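Local coordinates for RabGAP/TBC protein (Chlamydomonas reinhardtii, PDB 4P17) that is of unknown function but has the TBC domain of Rab GTPase-activating proteins and may interact with Rab GTPases in the flagellum, at residues 14-19 / 68-73; 158-163 / 248-253. All blocks are in the same frame, centred on the assembly; numbering follows the deposited sequence.

Contact 1: residues 14-19 / 68-73; sequences DLYGFP and VPPTLR
Arg-73 opens the RxxxW signature of the TBC domain, and it meets Tyr-16 of the N-terminal loop just where helix 73-80 starts. Its NH1 gives a hydrogen bond to Tyr-16 OH, 2.9 Å long, with an N-H...O angle of 150°. The hydroxyl lies at the edge of the guanidinium, near its plane. The phenol ring is tilted from that plane by 39°. Tyr-16 CG stands anti to its own carbonyl carbon (chi1 -73°), which sends the ring across to the other loop. The hydroxyl is used twice. It accepts from Arg-73 and donates to a water 2.8 Å from Tyr-16 OH. That water in turn donates to Pro-70 O over 2.7 Å, so the phenol is tied to both a side chain and a backbone carbonyl.

Apolar contact fills in beside these bonds. Leu-15 CD2 presses on Pro-70 CG at 3.4 Å, tighter than usual for two carbons. The same methyl lies above one face of the Tyr-16 ring, near its rim. Pro-70 CB sits 3.6 Å from Tyr-16 OH.

A phenylalanine at Tyr-16 would probably leave Arg-73 NH1 without this acceptor and the bridging water without its donor.

Residues 14-17 form a type I turn. Asp-14 OD1 takes the N-H of Phe-18 at 2.9 Å, from above the carboxylate plane. On the far side of Arg-73, its NH2 makes a salt bridge with Asp-251 of helix 243-256. Val-68 O lies over one guanidinium face. The arginine of the RxxxW motif thus meets the aspartate of the later R-x-W-D motif, consistent with a structural part of the TBC fold.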
loop_
_atom_site.group_PDB
_atom_site.type_symbol
_atom_site.label_atom_id
_atom_site.label_comp_id
_atom_site.label_asym_id
_atom_site.label_seq_id
_atom_site.Cartn_x
_atom_site.Cartn_y
_atom_site.Cartn_z
ATOM N N ASP A 14 -2.088 11.075 -12.315
ATOM C CA ASP A 14 -1.824 9.658 -12.546
ATOM C C ASP A 14 -3.121 8.899 -12.852
ATOM O O ASP A 14 -4.177 9.498 -13.015
ATOM C CB ASP A 14 -1.061 9.033 -11.356
ATOM C CG ASP A 14 -1.833 9.005 -10.074
ATOM O OD1 ASP A 14 -3.096 9.119 -10.069
ATOM O OD2 ASP A 14 -1.128 8.829 -9.052
ATOM N N LEU A 15 -3.023 7.576 -12.925
ATOM C CA LEU A 15 -4.126 6.765 -13.422
ATOM C C LEU A 15 -5.311 6.934 -12.522
ATOM O O LEU A 15 -6.449 6.976 -12.963
ATOM C CB LEU A 15 -3.728 5.293 -13.506
ATOM C CG LEU A 15 -4.890 4.337 -13.765
ATOM C CD1 LEU A 15 -5.467 4.664 -15.149
ATOM C CD2 LEU A 15 -4.431 2.887 -13.664
ATOM N N TYR A 16 -5.025 7.060 -11.247
ATOM C CA TYR A 16 -6.077 7.087 -10.238
ATOM C C TYR A 16 -6.565 8.500 -9.939
ATOM O O TYR A 16 -7.398 8.697 -9.042
ATOM C CB TYR A 16 -5.523 6.423 -8.988
ATOM C CG TYR A 16 -5.408 4.944 -9.159
ATOM C CD1 TYR A 16 -6.541 4.139 -9.218
ATOM C CD2 TYR A 16 -4.174 4.346 -9.306
ATOM C CE1 TYR A 16 -6.435 2.770 -9.384
ATOM C CE2 TYR A 16 -4.066 2.984 -9.473
ATOM C CZ TYR A 16 -5.178 2.204 -9.505
ATOM O OH TYR A 16 -5.019 0.859 -9.695
ATOM N N GLY A 17 -6.071 9.469 -10.698
ATOM C CA GLY A 17 -6.535 10.843 -10.585
ATOM C C GLY A 17 -5.773 11.757 -9.638
ATOM O O GLY A 17 -6.212 12.880 -9.396
ATOM N N PHE A 18 -4.660 11.293 -9.078
ATOM C CA PHE A 18 -3.852 12.139 -8.177
ATOM C C PHE A 18 -2.983 13.020 -9.020
ATOM O O PHE A 18 -2.427 12.543 -10.013
ATOM C CB PHE A 18 -2.957 11.296 -7.255
ATOM C CG PHE A 18 -3.722 10.460 -6.280
ATOM C CD1 PHE A 18 -4.104 10.970 -5.055
ATOM C CD2 PHE A 18 -4.090 9.165 -6.603
ATOM C CE1 PHE A 18 -4.820 10.189 -4.176
ATOM C CE2 PHE A 18 -4.805 8.400 -5.744
ATOM C CZ PHE A 18 -5.169 8.901 -4.525
ATOM N N PRO A 19 -2.880 14.307 -8.662
ATOM C CA PRO A 19 -1.912 15.138 -9.382
ATOM C C PRO A 19 -0.510 14.678 -9.098
ATOM O O PRO A 19 -0.226 14.312 -7.954
ATOM C CB PRO A 19 -2.135 16.543 -8.808
ATOM C CG PRO A 19 -3.442 16.519 -8.190
ATOM C CD PRO A 19 -3.675 15.106 -7.714
ATOM N N VAL A 68 -0.667 -6.410 -11.265
ATOM C CA VAL A 68 -2.029 -6.766 -11.627
ATOM C C VAL A 68 -2.548 -5.628 -12.515
ATOM O O VAL A 68 -2.343 -4.470 -12.198
ATOM C CB VAL A 68 -2.929 -6.947 -10.377
ATOM C CG1 VAL A 68 -4.339 -7.248 -10.805
ATOM C CG2 VAL A 68 -2.426 -8.066 -9.440
ATOM N N PRO A 69 -3.253 -5.950 -13.620
ATOM C CA PRO A 69 -3.905 -4.846 -14.325
ATOM C C PRO A 69 -4.796 -4.043 -13.390
ATOM O O PRO A 69 -5.574 -4.648 -12.649
ATOM C CB PRO A 69 -4.755 -5.542 -15.391
ATOM C CG PRO A 69 -4.137 -6.919 -15.543
ATOM C CD PRO A 69 -3.551 -7.260 -14.221
ATOM N N PRO A 70 -4.732 -2.703 -13.466
ATOM C CA PRO A 70 -5.513 -1.912 -12.511
ATOM C C PRO A 70 -6.980 -2.334 -12.475
ATOM O O PRO A 70 -7.569 -2.440 -11.388
ATOM C CB PRO A 70 -5.353 -0.486 -13.027
ATOM C CG PRO A 70 -3.932 -0.502 -13.644
ATOM C CD PRO A 70 -3.767 -1.883 -14.222
ATOM N N THR A 71 -7.557 -2.600 -13.641
ATOM C CA THR A 71 -8.993 -2.844 -13.695
ATOM C C THR A 71 -9.341 -4.162 -13.013
ATOM O O THR A 71 -10.518 -4.381 -12.659
ATOM C CB THR A 71 -9.517 -2.797 -15.166
ATOM O OG1 THR A 71 -10.955 -2.789 -15.193
ATOM C CG2 THR A 71 -9.036 -3.949 -16.004
ATOM N N LEU A 72 -8.358 -5.057 -12.869
ATOM C CA LEU A 72 -8.564 -6.313 -12.156
ATOM C C LEU A 72 -8.184 -6.294 -10.702
ATOM O O LEU A 72 -8.170 -7.347 -10.079
ATOM C CB LEU A 72 -7.769 -7.450 -12.824
ATOM C CG LEU A 72 -8.215 -7.806 -14.244
ATOM C CD1 LEU A 72 -7.440 -9.018 -14.751
ATOM C CD2 LEU A 72 -9.721 -8.115 -14.271
ATOM N N ARG A 73 -7.829 -5.146 -10.128
ATOM C CA ARG A 73 -7.299 -5.257 -8.790
ATOM C C ARG A 73 -8.439 -5.652 -7.842
ATOM O O ARG A 73 -8.217 -6.402 -6.930
ATOM C CB ARG A 73 -6.590 -3.996 -8.373
ATOM C CG ARG A 73 -5.256 -3.920 -8.994
ATOM C CD ARG A 73 -4.509 -2.627 -8.662
ATOM N NE ARG A 73 -3.092 -2.818 -8.908
ATOM C CZ ARG A 73 -2.311 -2.035 -9.625
ATOM N NH1 ARG A 73 -2.746 -0.875 -10.150
ATOM N NH2 ARG A 73 -1.044 -2.381 -9.779
HETATM O O HOH W 1 -7.514 -0.437 -9.518
#

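Contact 2: residues 158-163 / 248-253; sequences VGLMLV and RTWDSL
Trp-250 reaches from helix 243-256 to Leu-160 and Met-161 on helix 153-164. Its CB leaves the helix with CG anti to the carbonyl carbon (chi1 -75°), and this points the indole at the other helix. The pyrrole part stays back from that helix. Its NE1 gives a hydrogen bond to Leu-236 O, so the one polar atom of the buried ring is satisfied there. The six-membered ring does the touching.

At its outer corner, CZ3 meets Met-161 CG at 3.7 Å. The next atom, CH2, meets Leu-160 CB at 3.5 Å. These two carbons lie on opposite sides of the indole plane, and both approach obliquely. Between them the ring edge faces the backbone: Met-161 N lies in the ring plane, 3.8 Å from CZ3. The end of the indole is thus wedged into the notch between two neighbouring side chains. This should limit any swing of the ring about its bond to CB.

Met-161 is extended beyond CG and crosses the indole at about a right angle. It also touches Leu-175 of helix 169-183. No hydrogen bond joins the two segments; the side chains meet through apolar atoms alone, and all three residues are buried. The indole spans the gap between the helices, where the CA atoms of Met-161 and Trp-250 are 9.8 Å apart.

Next in the chain, Asp-251 takes a hydrogen bond from Trp-77 NE1. Arg-248, Trp-250 and Asp-251 follow the R-x-W-D pattern common in the later part of TBC domains, where this helix packs into the core of the all-helical fold.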
loop_
_atom_site.group_PDB
_atom_site.type_symbol
_atom_site.label_atom_id
_atom_site.label_comp_id
_atom_site.label_asym_id
_atom_site.label_seq_id
_atom_site.Cartn_x
_atom_site.Cartn_y
_atom_site.Cartn_z
ATOM N N VAL A 158 -7.371 3.361 3.425
ATOM C CA VAL A 158 -8.702 3.120 2.931
ATOM C C VAL A 158 -9.019 4.054 1.773
ATOM O O VAL A 158 -9.772 3.688 0.861
ATOM C CB VAL A 158 -9.743 3.267 4.054
ATOM C CG1 VAL A 158 -11.166 3.354 3.459
ATOM C CG2 VAL A 158 -9.606 2.135 4.990
ATOM N N GLY A 159 -8.419 5.245 1.790
ATOM C CA GLY A 159 -8.584 6.190 0.710
ATOM C C GLY A 159 -8.059 5.595 -0.582
ATOM O O GLY A 159 -8.709 5.646 -1.615
ATOM N N LEU A 160 -6.873 4.997 -0.537
ATOM C CA LEU A 160 -6.343 4.404 -1.749
ATOM C C LEU A 160 -7.080 3.138 -2.085
ATOM O O LEU A 160 -7.244 2.828 -3.248
ATOM C CB LEU A 160 -4.830 4.151 -1.634
ATOM C CG LEU A 160 -3.940 4.844 -2.665
ATOM C CD1 LEU A 160 -4.164 6.327 -2.715
ATOM C CD2 LEU A 160 -2.475 4.558 -2.292
ATOM N N MET A 161 -7.550 2.398 -1.078
ATOM C CA MET A 161 -8.359 1.232 -1.366
ATOM C C MET A 161 -9.631 1.639 -2.116
ATOM O O MET A 161 -9.982 1.022 -3.127
ATOM C CB MET A 161 -8.725 0.492 -0.089
ATOM C CG MET A 161 -7.609 -0.304 0.520
ATOM S SD MET A 161 -8.348 -1.156 1.933
ATOM C CE MET A 161 -6.912 -2.054 2.561
ATOM N N LEU A 162 -10.297 2.687 -1.635
ATOM C CA LEU A 162 -11.507 3.167 -2.316
ATOM C C LEU A 162 -11.239 3.496 -3.793
ATOM O O LEU A 162 -11.975 3.084 -4.675
ATOM C CB LEU A 162 -12.094 4.372 -1.583
ATOM C CG LEU A 162 -12.833 4.075 -0.271
ATOM C CD1 LEU A 162 -13.159 5.382 0.441
ATOM C CD2 LEU A 162 -14.096 3.235 -0.486
ATOM N N VAL A 163 -10.151 4.203 -4.061
ATOM C CA VAL A 163 -9.869 4.603 -5.427
ATOM C C VAL A 163 -9.501 3.393 -6.298
ATOM O O VAL A 163 -9.934 3.304 -7.448
ATOM C CB VAL A 163 -8.752 5.668 -5.470
ATOM C CG1 VAL A 163 -8.375 5.966 -6.869
ATOM C CG2 VAL A 163 -9.212 6.968 -4.790
ATOM N N ARG A 248 1.347 -1.485 -6.816
ATOM C CA ARG A 248 2.163 -2.646 -7.131
ATOM C C ARG A 248 2.710 -3.306 -5.876
ATOM O O ARG A 248 2.805 -4.551 -5.788
ATOM C CB ARG A 248 3.314 -2.258 -8.047
ATOM C CG ARG A 248 2.893 -2.024 -9.474
ATOM C CD ARG A 248 2.641 -3.333 -10.215
ATOM N NE ARG A 248 3.808 -4.211 -10.205
ATOM C CZ ARG A 248 4.843 -4.077 -11.038
ATOM N NH1 ARG A 248 4.838 -3.121 -11.970
ATOM N NH2 ARG A 248 5.865 -4.912 -10.957
ATOM N N THR A 249 3.060 -2.507 -4.883
ATOM C CA THR A 249 3.448 -3.090 -3.592
ATOM C C THR A 249 2.254 -3.860 -2.993
ATOM O O THR A 249 2.397 -4.957 -2.419
ATOM C CB THR A 249 3.968 -2.047 -2.564
ATOM O OG1 THR A 249 2.896 -1.303 -1.984
ATOM C CG2 THR A 249 4.986 -1.086 -3.178
ATOM N N TRP A 250 1.074 -3.298 -3.166
ATOM C CA TRP A 250 -0.134 -3.903 -2.609
ATOM C C TRP A 250 -0.507 -5.189 -3.335
ATOM O O TRP A 250 -0.956 -6.179 -2.701
ATOM C CB TRP A 250 -1.284 -2.893 -2.671
ATOM C CG TRP A 250 -1.193 -1.769 -1.627
ATOM C CD1 TRP A 250 -0.084 -1.426 -0.837
ATOM C CD2 TRP A 250 -2.244 -0.864 -1.258
ATOM N NE1 TRP A 250 -0.426 -0.370 -0.006
ATOM C CE2 TRP A 250 -1.731 -0.001 -0.258
ATOM C CE3 TRP A 250 -3.583 -0.706 -1.670
ATOM C CZ2 TRP A 250 -2.509 1.019 0.334
ATOM C CZ3 TRP A 250 -4.352 0.324 -1.075
ATOM C CH2 TRP A 250 -3.807 1.156 -0.083
ATOM N N ASP A 251 -0.319 -5.202 -4.654
ATOM C CA ASP A 251 -0.488 -6.450 -5.435
ATOM C C ASP A 251 0.206 -7.611 -4.731
ATOM O O ASP A 251 -0.385 -8.629 -4.438
ATOM C CB ASP A 251 0.079 -6.357 -6.855
ATOM C CG ASP A 251 -0.705 -5.401 -7.767
ATOM O OD1 ASP A 251 -1.857 -5.093 -7.439
ATOM O OD2 ASP A 251 -0.160 -4.985 -8.828
ATOM N N SER A 252 1.491 -7.456 -4.466
ATOM C CA SER A 252 2.230 -8.542 -3.824
ATOM C C SER A 252 1.950 -8.685 -2.323
ATOM O O SER A 252 1.997 -9.797 -1.795
ATOM C CB SER A 252 3.714 -8.363 -4.078
ATOM O OG SER A 252 3.969 -8.682 -5.455
ATOM N N LEU A 253 1.661 -7.586 -1.637
ATOM C CA LEU A 253 1.312 -7.654 -0.218
ATOM C C LEU A 253 0.087 -8.534 0.017
ATOM O O LEU A 253 0.030 -9.327 0.972
ATOM C CB LEU A 253 1.027 -6.255 0.348
ATOM C CG LEU A 253 0.521 -6.178 1.798
ATOM C CD1 LEU A 253 1.577 -6.724 2.773
ATOM C CD2 LEU A 253 0.099 -4.765 2.193
#

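How the contacts relate
The centres of contacts 1 and 2 lie about 10 Å apart, and both segments of contact 1 come earlier in the chain than those of contact 2. Helix 243-256 connects them. Next to Trp-250, its Asp-251 also takes Val-68 N in a probable hydrogen bond, so that it faces the 68-73 loop. Helix 153-164 meets the N-terminal loop as well: Leu-160 packs on Phe-18, and Val-163 on Tyr-16. Contact 2 is buried near the centre of the chain, while contact 1 is only partly buried. Together they join residues 14-19, the start of helix 73-80 and two later helices, so distant parts of the sequence share one packed region of the TBC fold.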